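Local coordinates for protein bacteriophage virulence determinant (Salmonella enterica subsp. enterica serovar Typhimurium str. 14028S, PDB 6GGR) that is a Salmonella virulence effector of the PipA family, probably a zinc metalloprotease that cleaves host NF-kappaB subunits, at residues S51-M56 against D65-C70; E113-T118 against T161-H166; D80-S85 against L91-Y96. One frame throughout, in Å; residues are numbered along the deposited sequence.

Interaction 1. Residues S51-M56 against D65-C70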
loop_
_atom_site.group_PDB
_atom_site.type_symbol
_atom_site.label_atom_id
_atom_site.label_comp_id
_atom_site.label_asym_id
_atom_site.label_seq_id
_atom_site.Cartn_x
_atom_site.Cartn_y
_atom_site.Cartn_z
ATOM N N SER B 51 12.956 18.603 -3.141
ATOM C CA SER B 51 12.906 20.053 -2.985
ATOM C C SER B 51 12.604 20.451 -1.545
ATOM O O SER B 51 13.311 21.281 -0.965
ATOM C CB SER B 51 11.850 20.657 -3.913
ATOM O OG SER B 51 10.545 20.282 -3.511
ATOM N N GLY B 52 11.552 19.880 -0.967
ATOM C CA GLY B 52 11.195 20.145 0.403
ATOM C C GLY B 52 10.145 19.179 0.906
ATOM O O GLY B 52 9.727 18.256 0.200
ATOM N N PRO B 53 9.703 19.370 2.148
ATOM C CA PRO B 53 8.637 18.516 2.687
ATOM C C PRO B 53 7.316 18.764 1.979
ATOM O O PRO B 53 7.055 19.850 1.456
ATOM C CB PRO B 53 8.555 18.919 4.164
ATOM C CG PRO B 53 9.718 19.822 4.431
ATOM C CD PRO B 53 10.185 20.360 3.123
ATOM N N GLY B 54 6.471 17.734 1.978
ATOM C CA GLY B 54 5.162 17.819 1.358
ATOM C C GLY B 54 4.525 16.458 1.164
ATOM O O GLY B 54 5.137 15.562 0.571
ATOM N N GLY B 55 3.293 16.293 1.646
ATOM C CA GLY B 55 2.645 15.003 1.673
ATOM C C GLY B 55 1.712 14.770 0.496
ATOM O O GLY B 55 1.427 15.659 -0.302
ATOM N N MET B 56 1.236 13.526 0.408
ATOM C CA MET B 56 0.256 13.168 -0.611
ATOM C C MET B 56 -0.952 14.093 -0.578
ATOM O O MET B 56 -1.540 14.388 -1.625
ATOM C CB MET B 56 -0.193 11.722 -0.408
ATOM C CG MET B 56 0.891 10.701 -0.643
ATOM S SD MET B 56 1.261 10.532 -2.393
ATOM C CE MET B 56 2.677 9.436 -2.336
ATOM N N ASP B 65 10.486 17.710 11.773
ATOM C CA ASP B 65 11.472 16.845 12.412
ATOM C C ASP B 65 11.622 15.530 11.656
ATOM O O ASP B 65 12.736 15.132 11.297
ATOM C CB ASP B 65 11.071 16.592 13.866
ATOM C CG ASP B 65 12.210 16.040 14.697
ATOM O OD1 ASP B 65 13.019 15.257 14.157
ATOM O OD2 ASP B 65 12.297 16.394 15.892
ATOM N N THR B 66 10.508 14.840 11.403
ATOM C CA THR B 66 10.577 13.575 10.680
ATOM C C THR B 66 11.141 13.767 9.278
ATOM O O THR B 66 11.714 12.833 8.707
ATOM C CB THR B 66 9.192 12.934 10.604
ATOM O OG1 THR B 66 8.544 13.042 11.878
ATOM C CG2 THR B 66 9.307 11.466 10.226
ATOM N N TYR B 67 10.983 14.964 8.708
ATOM C CA TYR B 67 11.587 15.256 7.413
ATOM C C TYR B 67 13.101 15.091 7.473
ATOM O O TYR B 67 13.696 14.396 6.641
ATOM C CB TYR B 67 11.212 16.670 6.972
ATOM C CG TYR B 67 11.892 17.132 5.701
ATOM C CD1 TYR B 67 11.336 16.868 4.456
ATOM C CD2 TYR B 67 13.083 17.844 5.748
ATOM C CE1 TYR B 67 11.950 17.297 3.294
ATOM C CE2 TYR B 67 13.705 18.274 4.592
ATOM C CZ TYR B 67 13.135 17.998 3.369
ATOM O OH TYR B 67 13.748 18.425 2.213
ATOM N N ASP B 68 13.742 15.717 8.462
ATOM C CA ASP B 68 15.193 15.619 8.580
ATOM C C ASP B 68 15.630 14.178 8.817
ATOM O O ASP B 68 16.638 13.728 8.261
ATOM C CB ASP B 68 15.686 16.528 9.706
ATOM C CG ASP B 68 15.536 18.006 9.374
ATOM O OD1 ASP B 68 15.797 18.386 8.213
ATOM O OD2 ASP B 68 15.157 18.787 10.274
ATOM N N GLU B 69 14.879 13.436 9.633
ATOM C CA GLU B 69 15.219 12.040 9.894
ATOM C C GLU B 69 15.164 11.218 8.615
ATOM O O GLU B 69 16.099 10.473 8.298
ATOM C CB GLU B 69 14.272 11.461 10.946
ATOM C CG GLU B 69 14.467 12.049 12.338
ATOM C CD GLU B 69 13.282 11.807 13.259
ATOM O OE1 GLU B 69 12.309 11.153 12.827
ATOM O OE2 GLU B 69 13.325 12.273 14.416
ATOM N N CYS B 70 14.071 11.346 7.860
ATOM C CA CYS B 70 13.914 10.552 6.647
ATOM C C CYS B 70 14.873 11.012 5.556
ATOM O O CYS B 70 15.414 10.184 4.814
ATOM C CB CYS B 70 12.466 10.617 6.161
ATOM S SG CYS B 70 11.297 9.670 7.189
#
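P53 and Y67 mark the closest backbone approach, their CA atoms 6.5 Å apart, where the chain leaving strand 50-51 turns a corner at G52 and passes helix 64-84. The contact is carried by the side chains of P53 and Y67, which run at about a right angle to each other. P53 CG sits 3.6 Å from the centroid of the Y67 ring and 21° off its normal, the geometry of a CH-pi contact over the face. It is displaced toward the rim, with CD1 of Y67 the nearest ring atom to P53 CG at 3.4 Å. P53 CB lies near CD1 and P53 CD near CE1, on that side of the ring. The backbone joins in: Y67 CE1 is 3.3 Å from P53 N and 3.5 Å from G52 C, the latter coming in obliquely. With Y67 CG anti to the backbone N (chi1 174°), the ring reaches out from the helix and its hydroxyl end comes to G52, OH standing 3.6 Å from CA of that glycine. No hydrogen bond crosses between the two segments, so packing alone joins them. Y67 also touches L109 of strand 107-111, the strand whose backbone is hydrogen-bonded to S51, G52 and G54, and P53 leans on I62 just ahead of the helix; the tyrosine thus ties helix 64-84 to both the strand and its flanking chain.

Interaction 2. Residues E113-T118 against T161-H166; sequences ENFGTT and TRSFIH
F115 meets S163 and F164 on one turn of helix 160-173, its CA 7.3 Å from that of S163. The first interaction is CH-pi. S163 CB lies over one face of the F115 ring, 3.7 Å from the centroid and 20° off the normal, displaced toward the rim where CZ of F115 is 3.5 Å from S163 CB. The second is apolar contact between two rings whose side chains cross at about a right angle: F115 CE1 is 3.9 Å from F164 CD1, which lies at the edge of the F115 ring, while from the F164 ring the approach is oblique. F164 leaves its CA pointing away from the loop, yet chi1 of -87° sets CG beside the backbone N and brings the ring end back toward F115.

No hydrogen bond joins the two segments, and the polar end of S163 is engaged elsewhere. A basic side chain of another protein chain can donate to its OG, while D139 OD2 and D159 O lie within bonding distance and share or compete for the one hydroxyl proton. The same other chain packs a basic side chain on F115 and is joined to T117 by backbone hydrogen bonds.

H166 is one of the zinc ligands, with H170 and D177, although no zinc is bound to this chain in the model; the side chain of F115 is about 8 Å from that of H170. Chemically, S163 divides its roles: its methylene packs on F115 while its hydroxyl faces polar partners, so the buried hydrophobic contact borders directly on a polar protein-protein interface beside the metal site.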
loop_
_atom_site.group_PDB
_atom_site.type_symbol
_atom_site.label_atom_id
_atom_site.label_comp_id
_atom_site.label_asym_id
_atom_site.label_seq_id
_atom_site.Cartn_x
_atom_site.Cartn_y
_atom_site.Cartn_z
ATOM N N GLU B 113 5.066 9.240 6.050
ATOM C CA GLU B 113 3.821 8.809 5.433
ATOM C C GLU B 113 3.987 7.426 4.814
ATOM O O GLU B 113 5.098 6.918 4.638
ATOM C CB GLU B 113 3.373 9.821 4.375
ATOM C CG GLU B 113 3.245 11.243 4.902
ATOM C CD GLU B 113 2.183 11.369 5.976
ATOM O OE1 GLU B 113 1.173 10.638 5.904
ATOM O OE2 GLU B 113 2.363 12.195 6.895
ATOM N N ASN B 114 2.852 6.815 4.482
ATOM C CA ASN B 114 2.866 5.493 3.872
ATOM C C ASN B 114 3.703 5.513 2.599
ATOM O O ASN B 114 3.643 6.460 1.811
ATOM C CB ASN B 114 1.437 5.040 3.563
ATOM C CG ASN B 114 1.346 3.556 3.274
ATOM O OD1 ASN B 114 1.614 2.726 4.143
ATOM N ND2 ASN B 114 0.952 3.211 2.053
ATOM N N PHE B 115 4.497 4.464 2.407
ATOM C CA PHE B 115 5.369 4.374 1.241
ATOM C C PHE B 115 4.577 4.558 -0.048
ATOM O O PHE B 115 3.614 3.833 -0.305
ATOM C CB PHE B 115 6.087 3.022 1.234
ATOM C CG PHE B 115 7.247 2.944 2.186
ATOM C CD1 PHE B 115 8.404 3.672 1.952
ATOM C CD2 PHE B 115 7.190 2.134 3.305
ATOM C CE1 PHE B 115 9.473 3.599 2.825
ATOM C CE2 PHE B 115 8.264 2.056 4.179
ATOM C CZ PHE B 115 9.401 2.790 3.938
ATOM N N GLY B 116 4.991 5.521 -0.862
ATOM C CA GLY B 116 4.325 5.755 -2.127
ATOM C C GLY B 116 4.965 6.910 -2.867
ATOM O O GLY B 116 5.729 7.700 -2.299
ATOM N N THR B 117 4.642 6.987 -4.156
ATOM C CA THR B 117 5.108 8.075 -5.002
ATOM C C THR B 117 4.073 8.317 -6.087
ATOM O O THR B 117 3.466 7.371 -6.595
ATOM C CB THR B 117 6.466 7.773 -5.652
ATOM O OG1 THR B 117 6.316 6.718 -6.610
ATOM C CG2 THR B 117 7.489 7.360 -4.615
ATOM N N THR B 118 3.890 9.584 -6.444
ATOM C CA THR B 118 2.896 9.971 -7.438
ATOM C C THR B 118 3.455 9.749 -8.837
ATOM O O THR B 118 4.442 10.385 -9.224
ATOM C CB THR B 118 2.502 11.433 -7.247
ATOM O OG1 THR B 118 3.667 12.259 -7.355
ATOM C CG2 THR B 118 1.867 11.644 -5.882
ATOM N N THR B 161 16.058 -0.179 3.039
ATOM C CA THR B 161 16.749 -0.038 1.762
ATOM C C THR B 161 15.828 -0.395 0.602
ATOM O O THR B 161 15.637 0.406 -0.321
ATOM C CB THR B 161 18.006 -0.903 1.748
ATOM O OG1 THR B 161 18.823 -0.568 2.876
ATOM C CG2 THR B 161 18.804 -0.674 0.462
ATOM N N ARG B 162 15.230 -1.591 0.641
ATOM C CA ARG B 162 14.343 -2.007 -0.441
ATOM C C ARG B 162 13.178 -1.038 -0.602
ATOM O O ARG B 162 12.838 -0.643 -1.722
ATOM C CB ARG B 162 13.823 -3.425 -0.197
ATOM C CG ARG B 162 12.953 -3.949 -1.340
ATOM C CD ARG B 162 12.618 -5.435 -1.199
ATOM N NE ARG B 162 13.760 -6.309 -1.477
ATOM C CZ ARG B 162 14.137 -6.704 -2.693
ATOM N NH1 ARG B 162 13.476 -6.305 -3.770
ATOM N NH2 ARG B 162 15.183 -7.504 -2.841
ATOM N N SER B 163 12.547 -0.645 0.505
ATOM C CA SER B 163 11.387 0.237 0.413
ATOM C C SER B 163 11.775 1.591 -0.169
ATOM O O SER B 163 11.075 2.134 -1.031
ATOM C CB SER B 163 10.747 0.409 1.788
ATOM O OG SER B 163 10.426 -0.843 2.365
ATOM N N PHE B 164 12.891 2.154 0.300
ATOM C CA PHE B 164 13.345 3.445 -0.210
ATOM C C PHE B 164 13.676 3.361 -1.694
ATOM O O PHE B 164 13.258 4.215 -2.486
ATOM C CB PHE B 164 14.560 3.918 0.590
ATOM C CG PHE B 164 14.208 4.685 1.836
ATOM C CD1 PHE B 164 13.311 4.173 2.758
ATOM C CD2 PHE B 164 14.792 5.915 2.090
ATOM C CE1 PHE B 164 12.993 4.880 3.900
ATOM C CE2 PHE B 164 14.483 6.623 3.231
ATOM C CZ PHE B 164 13.583 6.106 4.139
ATOM N N ILE B 165 14.429 2.335 -2.092
ATOM C CA ILE B 165 14.824 2.202 -3.494
ATOM C C ILE B 165 13.604 1.956 -4.371
ATOM O O ILE B 165 13.497 2.497 -5.478
ATOM C CB ILE B 165 15.866 1.078 -3.645
ATOM C CG1 ILE B 165 17.164 1.443 -2.910
ATOM C CG2 ILE B 165 16.139 0.776 -5.121
ATOM C CD1 ILE B 165 17.831 2.721 -3.397
ATOM N N HIS B 166 12.668 1.138 -3.894
ATOM C CA HIS B 166 11.455 0.874 -4.661
ATOM C C HIS B 166 10.709 2.166 -4.967
ATOM O O HIS B 166 10.307 2.409 -6.111
ATOM C CB HIS B 166 10.558 -0.100 -3.898
ATOM C CG HIS B 166 9.342 -0.525 -4.662
ATOM N ND1 HIS B 166 9.226 -1.768 -5.244
ATOM C CD2 HIS B 166 8.195 0.134 -4.950
ATOM C CE1 HIS B 166 8.055 -1.862 -5.849
ATOM N NE2 HIS B 166 7.410 -0.720 -5.686
#

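Interaction 3. Residues D80-S85 against L91-Y96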
loop_
_atom_site.group_PDB
_atom_site.type_symbol
_atom_site.label_atom_id
_atom_site.label_comp_id
_atom_site.label_asym_id
_atom_site.label_seq_id
_atom_site.Cartn_x
_atom_site.Cartn_y
_atom_site.Cartn_z
ATOM N N ASP B 80 24.897 5.437 -1.338
ATOM C CA ASP B 80 25.370 4.062 -1.483
ATOM C C ASP B 80 24.942 3.467 -2.816
ATOM O O ASP B 80 25.729 2.782 -3.480
ATOM C CB ASP B 80 24.851 3.198 -0.334
ATOM C CG ASP B 80 25.546 3.489 0.979
ATOM O OD1 ASP B 80 26.687 3.997 0.953
ATOM O OD2 ASP B 80 24.952 3.203 2.039
ATOM N N ALA B 81 23.693 3.703 -3.221
ATOM C CA ALA B 81 23.195 3.118 -4.461
ATOM C C ALA B 81 23.954 3.652 -5.669
ATOM O O ALA B 81 24.249 2.902 -6.607
ATOM C CB ALA B 81 21.703 3.399 -4.611
ATOM N N TYR B 82 24.276 4.944 -5.668
ATOM C CA TYR B 82 24.978 5.522 -6.809
ATOM C C TYR B 82 26.430 5.060 -6.862
ATOM O O TYR B 82 26.967 4.806 -7.945
ATOM C CB TYR B 82 24.904 7.045 -6.748
ATOM C CG TYR B 82 25.149 7.718 -8.080
ATOM C CD1 TYR B 82 24.116 7.895 -8.989
ATOM C CD2 TYR B 82 26.412 8.172 -8.426
ATOM C CE1 TYR B 82 24.335 8.508 -10.206
ATOM C CE2 TYR B 82 26.640 8.791 -9.638
ATOM C CZ TYR B 82 25.600 8.953 -10.525
ATOM O OH TYR B 82 25.830 9.567 -11.732
ATOM N N THR B 83 27.084 4.948 -5.704
ATOM C CA THR B 83 28.476 4.515 -5.687
ATOM C C THR B 83 28.612 3.038 -6.035
ATOM O O THR B 83 29.651 2.624 -6.560
ATOM C CB THR B 83 29.099 4.779 -4.313
ATOM O OG1 THR B 83 28.358 4.085 -3.301
ATOM C CG2 THR B 83 29.106 6.263 -3.999
ATOM N N GLN B 84 27.580 2.234 -5.768
ATOM C CA GLN B 84 27.695 0.782 -5.835
ATOM C C GLN B 84 26.962 0.141 -7.005
ATOM O O GLN B 84 27.344 -0.960 -7.413
ATOM C CB GLN B 84 27.172 0.152 -4.532
ATOM C CG GLN B 84 27.982 0.528 -3.300
ATOM C CD GLN B 84 27.365 0.015 -2.009
ATOM O OE1 GLN B 84 26.729 0.767 -1.268
ATOM N NE2 GLN B 84 27.560 -1.267 -1.729
ATOM N N SER B 85 25.923 0.784 -7.509
ATOM C CA SER B 85 25.116 0.214 -8.562
ATOM C C SER B 85 25.127 0.956 -9.860
ATOM O O SER B 85 24.645 2.022 -9.959
ATOM C CB SER B 85 23.636 0.086 -8.110
ATOM O OG SER B 85 22.832 -0.435 -9.084
ATOM N N LEU B 91 19.386 5.012 -14.068
ATOM C CA LEU B 91 18.103 5.639 -13.773
ATOM C C LEU B 91 18.303 7.056 -13.250
ATOM O O LEU B 91 17.666 8.002 -13.728
ATOM C CB LEU B 91 17.330 4.781 -12.770
ATOM C CG LEU B 91 17.157 3.312 -13.174
ATOM C CD1 LEU B 91 16.351 2.564 -12.132
ATOM C CD2 LEU B 91 16.504 3.189 -14.544
ATOM N N MET B 92 19.217 7.225 -12.292
ATOM C CA MET B 92 19.448 8.540 -11.702
ATOM C C MET B 92 19.988 9.520 -12.735
ATOM O O MET B 92 19.505 10.653 -12.846
ATOM C CB MET B 92 20.419 8.419 -10.527
ATOM C CG MET B 92 20.702 9.737 -9.824
ATOM S SD MET B 92 19.233 10.388 -9.002
ATOM C CE MET B 92 19.671 12.118 -8.860
ATOM N N ASN B 93 21.007 9.106 -13.493
ATOM C CA ASN B 93 21.594 9.987 -14.498
ATOM C C ASN B 93 20.540 10.455 -15.489
ATOM O O ASN B 93 20.388 11.657 -15.731
ATOM C CB ASN B 93 22.730 9.273 -15.233
ATOM C CG ASN B 93 24.010 9.194 -14.416
ATOM O OD1 ASN B 93 24.203 9.945 -13.464
ATOM N ND2 ASN B 93 24.904 8.286 -14.806
ATOM N N TYR B 94 19.809 9.512 -16.087
ATOM C CA TYR B 94 18.742 9.879 -17.011
ATOM C C TYR B 94 17.783 10.869 -16.361
ATOM O O TYR B 94 17.518 11.948 -16.904
ATOM C CB TYR B 94 18.007 8.618 -17.463
ATOM C CG TYR B 94 17.011 8.784 -18.600
ATOM C CD1 TYR B 94 16.535 10.027 -19.003
ATOM C CD2 TYR B 94 16.533 7.677 -19.269
ATOM C CE1 TYR B 94 15.625 10.136 -20.036
ATOM C CE2 TYR B 94 15.643 7.786 -20.276
ATOM C CZ TYR B 94 15.185 9.008 -20.666
ATOM O OH TYR B 94 14.279 9.096 -21.695
ATOM N N ALA B 95 17.264 10.523 -15.184
ATOM C CA ALA B 95 16.315 11.404 -14.513
ATOM C C ALA B 95 16.909 12.787 -14.270
ATOM O O ALA B 95 16.198 13.797 -14.351
ATOM C CB ALA B 95 15.866 10.776 -13.198
ATOM N N TYR B 96 18.206 12.858 -13.960
ATOM C CA TYR B 96 18.831 14.161 -13.755
ATOM C C TYR B 96 18.759 15.009 -15.018
ATOM O O TYR B 96 18.443 16.203 -14.956
ATOM C CB TYR B 96 20.287 14.000 -13.310
ATOM C CG TYR B 96 20.944 15.324 -12.975
ATOM C CD1 TYR B 96 20.829 15.876 -11.705
ATOM C CD2 TYR B 96 21.667 16.028 -13.931
ATOM C CE1 TYR B 96 21.423 17.089 -11.393
ATOM C CE2 TYR B 96 22.265 17.243 -13.628
ATOM C CZ TYR B 96 22.139 17.766 -12.359
ATOM O OH TYR B 96 22.733 18.973 -12.059
#
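The Y82 ring meets helix 86-100 mainly at its rim: N93 OD1 and M92 CB both lie at the edge, in the ring plane, whereas M92 CG approaches obliquely. The amide plane of N93 is turned 75° from the ring. Y82 OH donates a hydrogen bond to N93 OD1; the modelled separation of 2.4 Å between Y82 OH and N93 OD1 is very short and its exact value is doubtful. Apolar contact backs up this bond, with M92 CG 3.9 Å from Y82 CE1 and M92 CB equally close to that atom at 3.9 Å. Y82 CG is anti to the backbone N (chi1 -159°), which carries the ring across the gap between the helices, where the CA atoms of Y82 and M92 are 8.0 Å apart. M92 starts toward Y82 but bends at chi2 (66°), leading its end away; the residue also packs on L45, Y48 and L172.

Helices 64-84 and 86-100 follow each other across a sharp corner at S85. This serine, the first residue past helix 64-84, is also the N-cap of helix 86-100, its OG bonded to F88 N.

Both polar groups have further partners: Y82 OH is hydrogen-bonded to L40 N, and N93 ND2 to the carbonyls of D35 and K37. Those two bonds fix which way the amide is turned, presenting OD1 to the tyrosine, so this buried pair joins the two helices to the chain around residues 35-40 through satisfied polar atoms.

From the N terminus the contacts follow one another in the order 1, 3, 2, in series, with none nesting or crossing. Interaction 1 closes the short loop between strand 50-51 and helix 64-84. Interaction 3 lies near the far end of that same helix and closes the turn into helix 86-100. Interaction 2 spans the longest separation, bringing the chain at strand 116-117 onto helix 160-173. Interactions 1 and 2 touch: M56 packs on G116, T117 and T118, and C70 O approaches F164. I165 touches A81, linking interactions 2 and 3. Helix 64-84 thus lies between strand 107-111, the helix 160-173 that carries H166 and H170, and the helix 86-100 that follows it.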